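Local coordinates for catabolite control protein A (Lactococcus lactis, PDB 2O20) that probably acts as a global transcriptional regulator of carbon catabolite repression and activation, binding DNA as a member of the LacI family, at residues P158-D163 and G298-R303; N276-Q281 and Q292-L297; M302-K307 and E312-N317; R62-G67 and K307-E312. The protein carries 1 engineered substitution. All coordinates share one frame; numbering follows the deposited sequence.

Interaction 1: P158-D163 and G298-R303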
loop_
_atom_site.group_PDB
_atom_site.type_symbol
_atom_site.label_atom_id
_atom_site.label_comp_id
_atom_site.label_asym_id
_atom_site.label_seq_id
_atom_site.Cartn_x
_atom_site.Cartn_y
_atom_site.Cartn_z
ATOM N N PRO D 158 5.503 25.778 -7.789
ATOM C CA PRO D 158 6.126 25.204 -6.583
ATOM C C PRO D 158 6.218 23.668 -6.583
ATOM O O PRO D 158 5.311 22.988 -7.065
ATOM C CB PRO D 158 5.240 25.735 -5.452
ATOM C CG PRO D 158 4.694 27.020 -5.998
ATOM C CD PRO D 158 4.437 26.735 -7.441
ATOM N N SER D 159 7.308 23.134 -6.036
ATOM C CA SER D 159 7.528 21.681 -5.992
ATOM C C SER D 159 8.416 21.247 -4.820
ATOM O O SER D 159 9.207 22.028 -4.303
ATOM C CB SER D 159 8.112 21.173 -7.320
ATOM O OG SER D 159 9.504 21.425 -7.448
ATOM N N VAL D 160 8.216 20.019 -4.377
ATOM C CA VAL D 160 9.034 19.390 -3.344
ATOM C C VAL D 160 9.481 18.001 -3.839
ATOM O O VAL D 160 8.644 17.157 -4.191
ATOM C CB VAL D 160 8.279 19.269 -2.020
ATOM C CG1 VAL D 160 9.242 18.795 -0.882
ATOM C CG2 VAL D 160 7.643 20.595 -1.667
ATOM N N ASN D 161 10.800 17.771 -3.813
ATOM C CA ASN D 161 11.417 16.589 -4.395
ATOM C C ASN D 161 12.707 16.268 -3.641
ATOM O O ASN D 161 13.175 17.093 -2.854
ATOM C CB ASN D 161 11.758 16.824 -5.890
ATOM C CG ASN D 161 10.538 16.938 -6.776
ATOM O OD1 ASN D 161 9.980 15.936 -7.256
ATOM N ND2 ASN D 161 10.128 18.163 -7.036
ATOM N N ILE D 162 13.273 15.085 -3.892
ATOM C CA ILE D 162 14.706 14.819 -3.638
ATOM C C ILE D 162 15.530 15.274 -4.843
ATOM O O ILE D 162 14.965 15.721 -5.849
ATOM C CB ILE D 162 15.031 13.322 -3.219
ATOM C CG1 ILE D 162 14.828 12.315 -4.356
ATOM C CG2 ILE D 162 14.266 12.932 -1.959
ATOM C CD1 ILE D 162 15.749 11.123 -4.277
ATOM N N ASP D 163 16.857 15.216 -4.711
ATOM C CA ASP D 163 17.818 15.471 -5.789
ATOM C C ASP D 163 17.981 14.141 -6.570
ATOM O O ASP D 163 18.757 13.271 -6.200
ATOM C CB ASP D 163 19.155 15.996 -5.202
ATOM C CG ASP D 163 20.182 16.328 -6.264
ATOM O OD1 ASP D 163 19.993 15.944 -7.426
ATOM O OD2 ASP D 163 21.198 16.999 -5.944
ATOM N N GLY D 298 5.389 15.268 1.696
ATOM C CA GLY D 298 3.990 15.708 1.886
ATOM C C GLY D 298 3.819 16.849 2.913
ATOM O O GLY D 298 3.125 17.836 2.648
ATOM N N ALA D 299 4.426 16.699 4.088
ATOM C CA ALA D 299 4.336 17.717 5.139
ATOM C C ALA D 299 4.931 19.041 4.671
ATOM O O ALA D 299 4.324 20.114 4.842
ATOM C CB ALA D 299 5.014 17.236 6.411
ATOM N N VAL D 300 6.112 18.977 4.060
ATOM C CA VAL D 300 6.802 20.177 3.575
ATOM C C VAL D 300 5.971 20.853 2.491
ATOM O O VAL D 300 5.843 22.080 2.484
ATOM C CB VAL D 300 8.273 19.859 3.107
ATOM C CG1 VAL D 300 8.873 21.009 2.345
ATOM C CG2 VAL D 300 9.136 19.532 4.319
ATOM N N ALA D 301 5.387 20.049 1.595
ATOM C CA ALA D 301 4.525 20.566 0.542
ATOM C C ALA D 301 3.292 21.250 1.104
ATOM O O ALA D 301 2.873 22.314 0.617
ATOM C CB ALA D 301 4.100 19.451 -0.375
ATOM N N MET D 302 2.675 20.638 2.112
ATOM C CA MET D 302 1.437 21.204 2.663
ATOM C C MET D 302 1.729 22.511 3.468
ATOM O O MET D 302 0.926 23.461 3.461
ATOM C CB MET D 302 0.679 20.141 3.478
ATOM C CG MET D 302 -0.716 20.547 3.881
ATOM S SD MET D 302 -1.877 20.907 2.524
ATOM C CE MET D 302 -2.337 22.587 2.940
ATOM N N ARG D 303 2.896 22.574 4.104
ATOM C CA ARG D 303 3.358 23.802 4.781
ATOM C C ARG D 303 3.499 24.958 3.794
ATOM O O ARG D 303 3.095 26.098 4.088
ATOM C CB ARG D 303 4.686 23.563 5.513
ATOM C CG ARG D 303 4.523 22.881 6.844
ATOM C CD ARG D 303 5.848 22.684 7.552
ATOM N NE ARG D 303 5.700 21.700 8.622
ATOM C CZ ARG D 303 6.435 20.604 8.776
ATOM N NH1 ARG D 303 7.442 20.319 7.940
ATOM N NH2 ARG D 303 6.170 19.795 9.802
#
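V160 turns both of its methyls to the helix residues V300 and A301, one to each. The two valine side chains lie at a slant, with V160 CG1 3.9 Å from V300 CG1. The other branch, V160 CG2, comes down on the helix backbone where a small residue leaves room for it: it is 3.8 Å from A301 CA and 3.9 Å from A301 CB. With V160 CG1 anti to its own backbone N (chi1 -171°), the fork straddles the two neighbouring helix positions. From its CA, V160 sends CB toward the helix, whereas S159 before it points away. V160 belongs to strand 159-161 of the six-stranded parallel sheet, where its backbone bonds to L147 of the neighbouring strand 145-148 and to G149 just after it. Helix 294-309 packs on this sheet, as in the Rossmann-like halves of periplasmic-binding-protein folds. The same A301 also packs on V146 and V148, and L297 touches V160 one turn earlier. Alanine suits a helix close to a sheet, and beta-branched valine suits a strand. No polar bond links the two segments, which implies that their meeting rests on hydrocarbon burial and fit of shape.

Interaction 2: N276-Q281 and Q292-L297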
loop_
_atom_site.group_PDB
_atom_site.type_symbol
_atom_site.label_atom_id
_atom_site.label_comp_id
_atom_site.label_asym_id
_atom_site.label_seq_id
_atom_site.Cartn_x
_atom_site.Cartn_y
_atom_site.Cartn_z
ATOM N N ASN D 276 12.265 3.422 -1.181
ATOM C CA ASN D 276 12.052 2.726 0.082
ATOM C C ASN D 276 10.657 2.982 0.670
ATOM O O ASN D 276 10.519 3.226 1.875
ATOM C CB ASN D 276 13.106 3.151 1.109
ATOM C CG ASN D 276 13.262 2.166 2.214
ATOM O OD1 ASN D 276 13.195 0.962 1.982
ATOM N ND2 ASN D 276 13.448 2.659 3.431
ATOM N N SER D 277 9.641 3.020 -0.188
ATOM C CA SER D 277 8.250 3.089 0.239
ATOM C C SER D 277 7.877 1.890 1.131
ATOM O O SER D 277 8.622 0.891 1.177
ATOM C CB SER D 277 7.326 3.181 -0.996
ATOM O OG SER D 277 7.341 1.998 -1.776
ATOM N N PRO D 278 6.733 1.978 1.835
ATOM C CA PRO D 278 6.362 0.901 2.751
ATOM C C PRO D 278 6.384 -0.542 2.239
ATOM O O PRO D 278 6.802 -1.416 2.997
ATOM C CB PRO D 278 4.986 1.334 3.281
ATOM C CG PRO D 278 5.016 2.837 3.164
ATOM C CD PRO D 278 5.816 3.134 1.948
ATOM N N ILE D 279 6.046 -0.796 0.974
ATOM C CA ILE D 279 6.109 -2.183 0.471
ATOM C C ILE D 279 7.494 -2.838 0.500
ATOM O O ILE D 279 7.575 -4.072 0.547
ATOM C CB ILE D 279 5.549 -2.348 -0.976
ATOM C CG1 ILE D 279 6.233 -1.414 -1.995
ATOM C CG2 ILE D 279 4.061 -2.240 -0.944
ATOM C CD1 ILE D 279 6.122 -1.906 -3.464
ATOM N N THR D 280 8.553 -2.024 0.412
ATOM C CA THR D 280 9.932 -2.539 0.362
ATOM C C THR D 280 10.317 -3.313 1.644
ATOM O O THR D 280 11.185 -4.180 1.603
ATOM C CB THR D 280 10.967 -1.402 0.094
ATOM O OG1 THR D 280 11.071 -0.599 1.265
ATOM C CG2 THR D 280 10.522 -0.534 -1.072
ATOM N N GLN D 281 9.671 -3.027 2.775
ATOM C CA GLN D 281 9.894 -3.795 4.004
ATOM C C GLN D 281 9.556 -5.292 3.857
ATOM O O GLN D 281 10.125 -6.131 4.563
ATOM C CB GLN D 281 9.102 -3.208 5.193
ATOM C CG GLN D 281 9.252 -4.021 6.507
ATOM C CD GLN D 281 8.540 -3.408 7.705
ATOM O OE1 GLN D 281 7.426 -2.910 7.577
ATOM N NE2 GLN D 281 9.177 -3.462 8.883
ATOM N N GLN D 292 13.773 7.893 0.239
ATOM C CA GLN D 292 13.189 9.228 0.143
ATOM C C GLN D 292 12.364 9.468 1.397
ATOM O O GLN D 292 11.702 8.540 1.903
ATOM C CB GLN D 292 12.305 9.367 -1.090
ATOM C CG GLN D 292 13.043 9.166 -2.425
ATOM C CD GLN D 292 12.134 9.490 -3.617
ATOM O OE1 GLN D 292 11.281 10.353 -3.519
ATOM N NE2 GLN D 292 12.306 8.784 -4.724
ATOM N N PRO D 293 12.388 10.709 1.913
ATOM C CA PRO D 293 11.634 11.067 3.123
ATOM C C PRO D 293 10.175 11.369 2.769
ATOM O O PRO D 293 9.740 12.521 2.750
ATOM C CB PRO D 293 12.412 12.276 3.644
ATOM C CG PRO D 293 12.806 12.972 2.357
ATOM C CD PRO D 293 13.147 11.863 1.391
ATOM N N LEU D 294 9.413 10.304 2.493
ATOM C CA LEU D 294 8.084 10.435 1.894
ATOM C C LEU D 294 7.068 11.234 2.741
ATOM O O LEU D 294 6.382 12.101 2.227
ATOM C CB LEU D 294 7.538 9.055 1.586
ATOM C CG LEU D 294 8.294 8.187 0.539
ATOM C CD1 LEU D 294 7.490 6.933 0.330
ATOM C CD2 LEU D 294 8.504 8.903 -0.761
ATOM N N TYR D 295 6.956 10.923 4.024
ATOM C CA TYR D 295 6.106 11.722 4.901
ATOM C C TYR D 295 6.486 13.211 4.870
ATOM O O TYR D 295 5.633 14.073 4.766
ATOM C CB TYR D 295 6.196 11.198 6.332
ATOM C CG TYR D 295 5.328 11.956 7.321
ATOM C CD1 TYR D 295 4.027 11.554 7.561
ATOM C CD2 TYR D 295 5.813 13.057 8.015
ATOM C CE1 TYR D 295 3.227 12.231 8.473
ATOM C CE2 TYR D 295 5.015 13.748 8.928
ATOM C CZ TYR D 295 3.714 13.324 9.141
ATOM O OH TYR D 295 2.908 13.988 10.046
ATOM N N ASP D 296 7.777 13.493 4.925
ATOM C CA ASP D 296 8.281 14.878 4.913
ATOM C C ASP D 296 8.041 15.604 3.596
ATOM O O ASP D 296 7.830 16.806 3.570
ATOM C CB ASP D 296 9.772 14.872 5.232
ATOM C CG ASP D 296 10.063 14.508 6.681
ATOM O OD1 ASP D 296 9.166 14.698 7.544
ATOM O OD2 ASP D 296 11.205 14.091 6.964
ATOM N N LEU D 297 8.086 14.874 2.485
ATOM C CA LEU D 297 7.768 15.467 1.201
ATOM C C LEU D 297 6.361 16.047 1.192
ATOM O O LEU D 297 6.162 17.169 0.717
ATOM C CB LEU D 297 7.916 14.421 0.059
ATOM C CG LEU D 297 9.302 13.951 -0.364
ATOM C CD1 LEU D 297 9.195 12.775 -1.288
ATOM C CD2 LEU D 297 10.092 15.071 -1.054
HETATM O O HOH W 1 10.656 6.028 2.508
#
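L294 puts one methyl against S277: its CD1 lies 3.9 Å from S277 CA and 4.0 Å from S277 CB. This is the close part of the contact, made by a leucine branch on the carbon side of a serine. The serine suits the place because its other end is polar. S277 OG, set between the backbone N and the carbonyl carbon (chi1 67°), hydrogen-bonds to D248 OD2, which leaves CA and CB to meet the leucine. P278 follows more loosely, with CD 4.5 Å from L294 CD1, and both S277 and P278 also rest on T76, as L294 does on Y77.

Beside this apolar patch the segments stand farther apart, and a water bridges the two backbones. It lies 2.9 Å from N276 O and 2.8 Å from Q292 O, placed to donate to each, although more acceptors surround it than it has protons. The amide groups nearby look elsewhere: N276 OD1 to R328 NH1, N276 ND2 to N291 OD1, and Q292 NE2 to G274 O.

The loop 276-281 follows the four-stranded sheet, while helix 294-309 packs on the six-stranded one, placing the contact where the two halves of the effector-binding module meet. The chemistry implies a slight direct meeting, with firmer polar bonds made to residues alongside, perhaps compatible with LacI-family hinge movement.

Interaction 3: M302-K307 and E312-N317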
loop_
_atom_site.group_PDB
_atom_site.type_symbol
_atom_site.label_atom_id
_atom_site.label_comp_id
_atom_site.label_asym_id
_atom_site.label_seq_id
_atom_site.Cartn_x
_atom_site.Cartn_y
_atom_site.Cartn_z
ATOM N N MET D 302 2.675 20.638 2.112
ATOM C CA MET D 302 1.437 21.204 2.663
ATOM C C MET D 302 1.729 22.511 3.468
ATOM O O MET D 302 0.926 23.461 3.461
ATOM C CB MET D 302 0.679 20.141 3.478
ATOM C CG MET D 302 -0.716 20.547 3.881
ATOM S SD MET D 302 -1.877 20.907 2.524
ATOM C CE MET D 302 -2.337 22.587 2.940
ATOM N N ARG D 303 2.896 22.574 4.104
ATOM C CA ARG D 303 3.358 23.802 4.781
ATOM C C ARG D 303 3.499 24.958 3.794
ATOM O O ARG D 303 3.095 26.098 4.088
ATOM C CB ARG D 303 4.686 23.563 5.513
ATOM C CG ARG D 303 4.523 22.881 6.844
ATOM C CD ARG D 303 5.848 22.684 7.552
ATOM N NE ARG D 303 5.700 21.700 8.622
ATOM C CZ ARG D 303 6.435 20.604 8.776
ATOM N NH1 ARG D 303 7.442 20.319 7.940
ATOM N NH2 ARG D 303 6.170 19.795 9.802
ATOM N N LEU D 304 4.070 24.655 2.621
ATOM C CA LEU D 304 4.263 25.639 1.578
ATOM C C LEU D 304 2.887 26.082 1.057
ATOM O O LEU D 304 2.592 27.275 0.983
ATOM C CB LEU D 304 5.145 25.057 0.452
ATOM C CG LEU D 304 5.442 25.924 -0.782
ATOM C CD1 LEU D 304 6.024 27.208 -0.372
ATOM C CD2 LEU D 304 6.396 25.230 -1.732
ATOM N N LEU D 305 2.035 25.117 0.727
ATOM C CA LEU D 305 0.694 25.434 0.226
ATOM C C LEU D 305 -0.117 26.313 1.221
ATOM O O LEU D 305 -0.870 27.172 0.803
ATOM C CB LEU D 305 -0.091 24.169 -0.130
ATOM C CG LEU D 305 -1.464 24.340 -0.825
ATOM C CD1 LEU D 305 -1.385 25.104 -2.174
ATOM C CD2 LEU D 305 -2.131 23.007 -1.041
ATOM N N THR D 306 0.032 26.053 2.517
ATOM C CA THR D 306 -0.644 26.791 3.559
ATOM C C THR D 306 -0.310 28.277 3.432
ATOM O O THR D 306 -1.203 29.140 3.551
ATOM C CB THR D 306 -0.276 26.240 4.971
ATOM O OG1 THR D 306 -0.773 24.910 5.089
ATOM C CG2 THR D 306 -0.932 27.065 6.096
ATOM N N LYS D 307 0.955 28.576 3.142
ATOM C CA LYS D 307 1.374 29.973 2.982
ATOM C C LYS D 307 0.780 30.602 1.721
ATOM O O LYS D 307 0.319 31.735 1.771
ATOM C CB LYS D 307 2.905 30.082 2.948
ATOM C CG LYS D 307 3.615 29.579 4.184
ATOM C CD LYS D 307 5.107 29.436 3.911
ATOM C CE LYS D 307 5.858 28.853 5.093
ATOM N NZ LYS D 307 7.315 28.796 4.804
ATOM N N GLU D 312 0.558 34.562 1.340
ATOM C CA GLU D 312 1.901 34.866 1.825
ATOM C C GLU D 312 2.901 34.616 0.703
ATOM O O GLU D 312 2.829 33.607 -0.022
ATOM C CB GLU D 312 2.259 34.044 3.072
ATOM C CG GLU D 312 1.112 33.925 4.061
ATOM C CD GLU D 312 1.524 33.549 5.479
ATOM O OE1 GLU D 312 1.932 32.390 5.736
ATOM O OE2 GLU D 312 1.373 34.420 6.359
ATOM N N ASP D 313 3.821 35.562 0.553
ATOM C CA ASP D 313 4.907 35.461 -0.410
ATOM C C ASP D 313 5.898 34.419 0.062
ATOM O O ASP D 313 6.300 34.415 1.227
ATOM C CB ASP D 313 5.626 36.803 -0.543
ATOM C CG ASP D 313 4.743 37.873 -1.133
ATOM O OD1 ASP D 313 3.876 37.523 -1.970
ATOM O OD2 ASP D 313 4.918 39.057 -0.762
ATOM N N VAL D 314 6.273 33.522 -0.837
ATOM C CA VAL D 314 7.263 32.519 -0.514
ATOM C C VAL D 314 8.488 32.733 -1.391
ATOM O O VAL D 314 8.414 32.697 -2.614
ATOM C CB VAL D 314 6.724 31.106 -0.672
ATOM C CG1 VAL D 314 7.808 30.100 -0.326
ATOM C CG2 VAL D 314 5.509 30.932 0.227
ATOM N N GLU D 315 9.587 33.014 -0.709
ATOM C CA GLU D 315 10.935 33.025 -1.260
ATOM C C GLU D 315 11.275 31.818 -2.152
ATOM O O GLU D 315 11.354 31.934 -3.386
ATOM C CB GLU D 315 11.967 33.144 -0.103
ATOM C CG GLU D 315 11.443 32.954 1.380
ATOM C CD GLU D 315 10.787 31.590 1.686
ATOM O OE1 GLU D 315 11.043 30.607 0.957
ATOM O OE2 GLU D 315 10.005 31.502 2.665
ATOM N N GLN D 316 11.459 30.665 -1.519
ATOM C CA GLN D 316 11.987 29.493 -2.177
ATOM C C GLN D 316 10.864 28.520 -2.447
ATOM O O GLN D 316 10.314 27.948 -1.511
ATOM C CB GLN D 316 13.049 28.843 -1.291
ATOM C CG GLN D 316 14.251 29.732 -1.023
ATOM C CD GLN D 316 14.935 30.214 -2.300
ATOM O OE1 GLN D 316 15.116 31.422 -2.498
ATOM N NE2 GLN D 316 15.315 29.273 -3.176
ATOM N N ASN D 317 10.511 28.335 -3.721
ATOM C CA ASN D 317 9.402 27.414 -4.068
ATOM C C ASN D 317 9.817 26.104 -4.767
ATOM O O ASN D 317 8.973 25.252 -5.005
ATOM C CB ASN D 317 8.229 28.137 -4.762
ATOM C CG ASN D 317 8.599 28.763 -6.089
ATOM O OD1 ASN D 317 9.501 28.311 -6.775
ATOM N ND2 ASN D 317 7.870 29.803 -6.464
#
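One backbone hydrogen bond joins K307 to E312: E312 N donates to K307 O at 2.9 Å, with an N-H...O angle of 151°. It bends the chain back at the C-terminal end of helix 294-309 and brings the next residues alongside the last turns.

The apolar contacts centre on V314. L304 and V314 meet at a slant, and L304 CD1 is pressed to 3.4 Å from V314 CG1, tighter than usual van der Waals contact. With L304 CG anti to its backbone N (chi1 178°), the leucine reaches out to the loop. The other valine branch, V314 CG2, sits 3.9 Å from K307 CB and 4.0 Å from K307 CD, the extended lysine stem crossing it at about a right angle. A lysine suits this border because its methylenes can shelter the valine while its ammonium end stays in the exposed margin. The same stem has a carboxylate oxygen beside its methylenes, E312 OE1 lying 3.6 Å from K307 CG.

Any charge effect is probably weak. K307 NZ is 4.4 Å from E315 OE2, too far for a salt bridge, though the opposite charges would probably favour each other.

Along the chain, the loop carries helix 294-309 over to edge strand 318-320. L304 also touches P158, and N317 bonds by its backbone to S159 of strand 159-161. From the other sides of the helix, M302 packs on V85 and I88 of helix 76-91, and L305 on V66 of strand 65-70.

Interaction 4: R62-G67 and K307-E312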
loop_
_atom_site.group_PDB
_atom_site.type_symbol
_atom_site.label_atom_id
_atom_site.label_comp_id
_atom_site.label_asym_id
_atom_site.label_seq_id
_atom_site.Cartn_x
_atom_site.Cartn_y
_atom_site.Cartn_z
ATOM N N ARG D 62 -15.964 29.953 4.171
ATOM C CA ARG D 62 -15.904 28.508 4.055
ATOM C C ARG D 62 -14.580 27.966 4.641
ATOM O O ARG D 62 -13.507 28.565 4.448
ATOM C CB ARG D 62 -15.997 28.150 2.568
ATOM C CG ARG D 62 -16.053 26.664 2.242
ATOM C CD ARG D 62 -17.330 26.052 2.750
ATOM N NE ARG D 62 -18.514 26.817 2.338
ATOM C CZ ARG D 62 -19.744 26.576 2.782
ATOM N NH1 ARG D 62 -19.963 25.587 3.649
ATOM N NH2 ARG D 62 -20.758 27.322 2.353
ATOM N N THR D 63 -14.643 26.836 5.341
ATOM C CA THR D 63 -13.416 26.174 5.780
ATOM C C THR D 63 -12.520 25.926 4.586
ATOM O O THR D 63 -12.984 25.461 3.547
ATOM C CB THR D 63 -13.694 24.816 6.434
ATOM O OG1 THR D 63 -14.582 25.011 7.535
ATOM C CG2 THR D 63 -12.389 24.181 6.945
ATOM N N THR D 64 -11.243 26.239 4.736
ATOM C CA THR D 64 -10.264 25.984 3.676
ATOM C C THR D 64 -10.264 24.507 3.258
ATOM O O THR D 64 -10.332 23.593 4.114
ATOM C CB THR D 64 -8.871 26.433 4.147
ATOM O OG1 THR D 64 -8.876 27.863 4.276
ATOM C CG2 THR D 64 -7.778 25.984 3.218
ATOM N N THR D 65 -10.206 24.294 1.944
ATOM C CA THR D 65 -10.369 22.960 1.361
ATOM C C THR D 65 -9.219 22.744 0.403
ATOM O O THR D 65 -9.009 23.545 -0.507
ATOM C CB THR D 65 -11.722 22.792 0.632
ATOM O OG1 THR D 65 -12.804 22.956 1.566
ATOM C CG2 THR D 65 -11.833 21.422 -0.029
ATOM N N VAL D 66 -8.497 21.646 0.645
ATOM C CA VAL D 66 -7.385 21.193 -0.159
ATOM C C VAL D 66 -7.746 19.968 -1.022
ATOM O O VAL D 66 -8.219 18.935 -0.502
ATOM C CB VAL D 66 -6.120 20.948 0.693
ATOM C CG1 VAL D 66 -5.542 22.289 1.149
ATOM C CG2 VAL D 66 -6.419 20.106 1.903
ATOM N N GLY D 67 -7.543 20.135 -2.327
ATOM C CA GLY D 67 -7.664 19.056 -3.326
ATOM C C GLY D 67 -6.333 18.335 -3.502
ATOM O O GLY D 67 -5.309 18.962 -3.765
ATOM N N LYS D 307 0.955 28.576 3.142
ATOM C CA LYS D 307 1.374 29.973 2.982
ATOM C C LYS D 307 0.780 30.602 1.721
ATOM O O LYS D 307 0.319 31.735 1.771
ATOM C CB LYS D 307 2.905 30.082 2.948
ATOM C CG LYS D 307 3.615 29.579 4.184
ATOM C CD LYS D 307 5.107 29.436 3.911
ATOM C CE LYS D 307 5.858 28.853 5.093
ATOM N NZ LYS D 307 7.315 28.796 4.804
ATOM N N LEU D 308 0.778 29.854 0.616
ATOM C CA LEU D 308 0.227 30.335 -0.643
ATOM C C LEU D 308 -1.244 30.675 -0.490
ATOM O O LEU D 308 -1.704 31.726 -0.967
ATOM C CB LEU D 308 0.450 29.315 -1.779
ATOM C CG LEU D 308 1.939 29.006 -2.072
ATOM C CD1 LEU D 308 2.078 28.039 -3.244
ATOM C CD2 LEU D 308 2.750 30.285 -2.340
ATOM N N MET D 309 -1.981 29.818 0.207
ATOM C CA MET D 309 -3.416 30.012 0.368
ATOM C C MET D 309 -3.747 31.192 1.272
ATOM O O MET D 309 -4.830 31.725 1.178
ATOM C CB MET D 309 -4.077 28.742 0.911
ATOM C CG MET D 309 -4.007 27.555 -0.049
ATOM S SD MET D 309 -4.992 26.138 0.504
ATOM C CE MET D 309 -4.154 25.581 2.003
ATOM N N LEU D 310 -2.832 31.545 2.174
ATOM C CA LEU D 310 -2.938 32.762 2.983
ATOM C C LEU D 310 -2.396 34.031 2.284
ATOM O O LEU D 310 -2.302 35.092 2.910
ATOM C CB LEU D 310 -2.209 32.558 4.305
ATOM C CG LEU D 310 -2.864 31.616 5.311
ATOM C CD1 LEU D 310 -1.815 31.195 6.347
ATOM C CD2 LEU D 310 -4.056 32.240 5.962
ATOM N N LYS D 311 -2.066 33.906 0.998
ATOM C CA LYS D 311 -1.529 34.979 0.162
ATOM C C LYS D 311 -0.152 35.440 0.632
ATOM O O LYS D 311 0.260 36.575 0.342
ATOM C CB LYS D 311 -2.496 36.172 0.067
ATOM C CG LYS D 311 -3.884 35.825 -0.445
ATOM C CD LYS D 311 -4.647 37.073 -0.885
ATOM C CE LYS D 311 -6.101 36.754 -1.201
ATOM N NZ LYS D 311 -6.771 37.903 -1.890
ATOM N N GLU D 312 0.558 34.562 1.340
ATOM C CA GLU D 312 1.901 34.866 1.825
ATOM C C GLU D 312 2.901 34.616 0.703
ATOM O O GLU D 312 2.829 33.607 -0.022
ATOM C CB GLU D 312 2.259 34.044 3.072
ATOM C CG GLU D 312 1.112 33.925 4.061
ATOM C CD GLU D 312 1.524 33.549 5.479
ATOM O OE1 GLU D 312 1.932 32.390 5.736
ATOM O OE2 GLU D 312 1.373 34.420 6.359
#
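T64, V66 and M309 meet without any flat group between them, so no ring face or edge is used: the contact is made by methyls against a thioether. It lies in the Rossmann-like parallel sheet of the periplasmic-binding-protein fold, where the last turn of helix 294-309 packs on the start of strand 65-70 and the residue leading into it. M309 points at the other segment and bends at its end (chi3 -67°), so that CE and SD both lie against T64, just before the strand, and V66 within it. M309 CE is 3.8 Å from T64 CG2, with SD 3.9 Å from the same methyl, and the two side chains slant past each other. V66 stands at about a right angle to the methionine; in the conformer described, one of two, its CG1 is 3.7 Å from M309 CE. V66 also touches M302 and L305 of the same helix. Methionine suits the site because a flexible, unbranched chain can reach the strand and fit its end against two neighbours. Cut back to an alanine here, the helix end is likely to lose its hold on T64 CG2 and V66 CG1, opening a gap between helix and strand.

The helix closes in a Schellman motif, with K311 at positive phi as its C-prime residue: K311 N bonds to L308 O at 3.0 Å, inside the bond from E312 to K307. On the strand side T65 turns away from the helix, and its backbone N bonds to D121 OD2. Its hydroxyl, T65 OG1, donates to T63 O at 3.2 Å, tilted 32° from the carbonyl plane.

How the interactions relate
All four contacts use helix 294-309, and they follow it from its first turn to its end: interaction 2, then 1, 3 and 4. The centres of interactions 2 and 4 are about 27 Å apart, while those of 1 and 3 are only about 10 Å apart. Interactions 1 and 4 fix the helix on two strands of the same six-stranded sheet, and M302 links them by touching both M309 and V66. In sequence, interactions 1 and 2 nest inside the long loop closed by interaction 4, and interactions 3 and 4 cross, sharing K307 and E312. One helix thus ties distant parts of the chain into one half of the effector-binding module and, at interaction 2, meets the other.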